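Local coordinates for cysteine protease-like VirA (PDB 3EB8), which is a secreted Shigella effector required for entry into epithelial cells and for spread within and between them, its assigned protease activity being disputed, at residues 93-101 against 111-119. Numbering follows the deposited sequence.
Sequences HTITAPVSG and EVIETAINC
Ala97 points its CB at helix 111-118, where it meets Thr115 OG1 at 3.3 Å and Val112 CG2 at 3.7 Å. Thr115 divides its two branches between different partners. With chi1 at -59°, CG2 lies anti to the backbone N and meets Ile95 CG2 at 3.7 Å, while OG1 faces Ala97 and the Pro98 ring, whose CD is 3.6 Å from that OG1. The hydroxyl donates back into its own helix, to Glu111 O at 2.8 Å, tilted 35° from the carbonyl plane; Thr115 N reaches the same oxygen from the opposite face. Farther along, Ile95 CG1 rests at 4.2 Å from Cys119 CB, a looser apolar touch.

The tight part centres on buried Ala97, set against Thr115 and Val112. Toward the start of the helix it gives way to a more open margin, where exposed Pro98 and partly exposed Val99 face Glu111. Val99 CG2 still reaches Val112 CG2 at 4.2 Å, but its CG1 is modelled too near the Glu111 carboxylate for that fit to be trusted. Pro98 centres an inverse gamma turn, beyond which Val99 still bonds through its backbone to Asp357.

The strand runs at 137° to the helix, their axes 8.1 Å apart at closest. Strand 94-97 pairs in parallel with strand 348-356, which the helix also touches through Ala116 on Ile354; Val112 and Ala116 rest on Ile318 of strand 315-327 as well. No hydrogen bond crosses the contact: aliphatic van der Waals packing holds it, partly against the Thr115 hydroxyl, whose proton goes to Glu111 O.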
# COMPACT_ATOMS: atom_id res chain seq x y z
N HIS A 93 -10.39 10.93 -1.69
CA HIS A 93 -9.94 12.29 -1.40
C HIS A 93 -8.65 12.67 -2.09
O HIS A 93 -7.87 11.81 -2.51
CB HIS A 93 -9.81 12.49 0.10
CG HIS A 93 -11.12 12.62 0.80
ND1 HIS A 93 -11.67 13.84 1.12
CD2 HIS A 93 -12.00 11.69 1.22
CE1 HIS A 93 -12.83 13.65 1.71
NE2 HIS A 93 -13.06 12.36 1.78
N THR A 94 -8.42 13.97 -2.20
CA THR A 94 -7.18 14.50 -2.73
C THR A 94 -6.38 15.16 -1.61
O THR A 94 -6.87 16.08 -0.95
CB THR A 94 -7.46 15.51 -3.83
OG1 THR A 94 -8.10 14.84 -4.93
CG2 THR A 94 -6.19 16.21 -4.29
N ILE A 95 -5.16 14.67 -1.40
CA ILE A 95 -4.25 15.21 -0.41
C ILE A 95 -3.25 16.10 -1.14
O ILE A 95 -2.62 15.67 -2.11
CB ILE A 95 -3.46 14.09 0.31
CG1 ILE A 95 -4.42 13.03 0.88
CG2 ILE A 95 -2.56 14.67 1.40
CD1 ILE A 95 -5.53 13.60 1.72
N THR A 96 -3.12 17.34 -0.69
CA THR A 96 -2.14 18.23 -1.28
C THR A 96 -0.73 18.05 -0.72
O THR A 96 -0.51 18.04 0.49
CB THR A 96 -2.57 19.66 -1.13
OG1 THR A 96 -3.85 19.84 -1.75
CG2 THR A 96 -1.56 20.57 -1.81
N ALA A 97 0.23 17.88 -1.62
CA ALA A 97 1.63 17.78 -1.25
C ALA A 97 2.25 19.17 -1.24
O ALA A 97 1.79 20.06 -1.95
CB ALA A 97 2.37 16.89 -2.20
N PRO A 98 3.30 19.35 -0.43
CA PRO A 98 3.97 20.64 -0.23
C PRO A 98 4.91 21.03 -1.38
O PRO A 98 6.10 21.19 -1.14
CB PRO A 98 4.81 20.42 1.04
CG PRO A 98 4.43 19.05 1.57
CD PRO A 98 3.87 18.29 0.42
N VAL A 99 4.39 21.15 -2.59
CA VAL A 99 5.15 21.67 -3.73
C VAL A 99 4.15 22.25 -4.67
O VAL A 99 3.00 21.84 -4.68
CB VAL A 99 5.85 20.59 -4.58
CG1 VAL A 99 7.30 20.44 -4.19
CG2 VAL A 99 5.08 19.27 -4.57
N SER A 100 4.60 23.18 -5.49
CA SER A 100 3.75 23.70 -6.54
C SER A 100 4.04 22.87 -7.77
O SER A 100 5.19 22.58 -8.09
CB SER A 100 4.00 25.19 -6.76
OG SER A 100 5.36 25.50 -6.56
N GLY A 101 2.97 22.44 -8.43
CA GLY A 101 3.10 21.60 -9.60
C GLY A 101 3.47 22.45 -10.78
O GLY A 101 3.43 23.67 -10.72
N GLU A 111 8.10 15.41 -3.24
CA GLU A 111 7.13 15.65 -2.18
C GLU A 111 5.82 14.91 -2.45
O GLU A 111 5.18 14.41 -1.52
CB GLU A 111 6.87 17.14 -1.97
CG GLU A 111 8.08 17.95 -1.57
CD GLU A 111 8.96 18.33 -2.76
OE1 GLU A 111 8.74 17.81 -3.87
OE2 GLU A 111 9.88 19.16 -2.58
N VAL A 112 5.40 14.86 -3.70
CA VAL A 112 4.18 14.14 -4.07
C VAL A 112 4.36 12.64 -3.77
O VAL A 112 3.52 12.01 -3.14
CB VAL A 112 3.80 14.41 -5.54
CG1 VAL A 112 2.89 13.30 -6.07
CG2 VAL A 112 3.12 15.75 -5.66
N ILE A 113 5.49 12.10 -4.20
CA ILE A 113 5.83 10.71 -3.92
C ILE A 113 5.82 10.45 -2.43
O ILE A 113 5.21 9.48 -1.96
CB ILE A 113 7.22 10.35 -4.50
CG1 ILE A 113 7.13 10.14 -6.01
CG2 ILE A 113 7.77 9.09 -3.84
CD1 ILE A 113 8.42 10.46 -6.74
N GLU A 114 6.49 11.32 -1.68
CA GLU A 114 6.56 11.19 -0.22
C GLU A 114 5.18 11.24 0.44
O GLU A 114 4.83 10.38 1.25
CB GLU A 114 7.47 12.28 0.35
CG GLU A 114 7.47 12.35 1.85
CD GLU A 114 8.26 11.22 2.47
OE1 GLU A 114 8.87 10.43 1.70
OE2 GLU A 114 8.28 11.12 3.72
N THR A 115 4.40 12.25 0.07
CA THR A 115 3.03 12.39 0.55
C THR A 115 2.20 11.16 0.22
O THR A 115 1.47 10.67 1.07
CB THR A 115 2.35 13.61 -0.07
OG1 THR A 115 3.10 14.78 0.26
CG2 THR A 115 0.90 13.73 0.43
N ALA A 116 2.30 10.67 -1.01
CA ALA A 116 1.55 9.48 -1.41
C ALA A 116 1.96 8.27 -0.58
O ALA A 116 1.11 7.48 -0.15
CB ALA A 116 1.74 9.18 -2.88
N ILE A 117 3.26 8.11 -0.35
CA ILE A 117 3.75 7.00 0.44
C ILE A 117 3.10 6.98 1.83
O ILE A 117 2.71 5.93 2.34
CB ILE A 117 5.30 7.02 0.55
CG1 ILE A 117 5.95 6.59 -0.77
CG2 ILE A 117 5.78 6.11 1.67
CD1 ILE A 117 7.48 6.65 -0.74
N ASN A 118 2.93 8.15 2.43
CA ASN A 118 2.46 8.23 3.81
C ASN A 118 0.99 8.62 4.04
O ASN A 118 0.58 8.85 5.18
CB ASN A 118 3.39 9.12 4.62
CG ASN A 118 4.80 8.56 4.69
OD1 ASN A 118 5.77 9.21 4.29
ND2 ASN A 118 4.92 7.33 5.18
N CYS A 119 0.18 8.71 2.99
CA CYS A 119 -1.19 9.18 3.19
C CYS A 119 -2.19 8.03 3.40
O CYS A 119 -1.99 6.93 2.90
CB CYS A 119 -1.66 10.12 2.06
SG CYS A 119 -2.16 9.31 0.54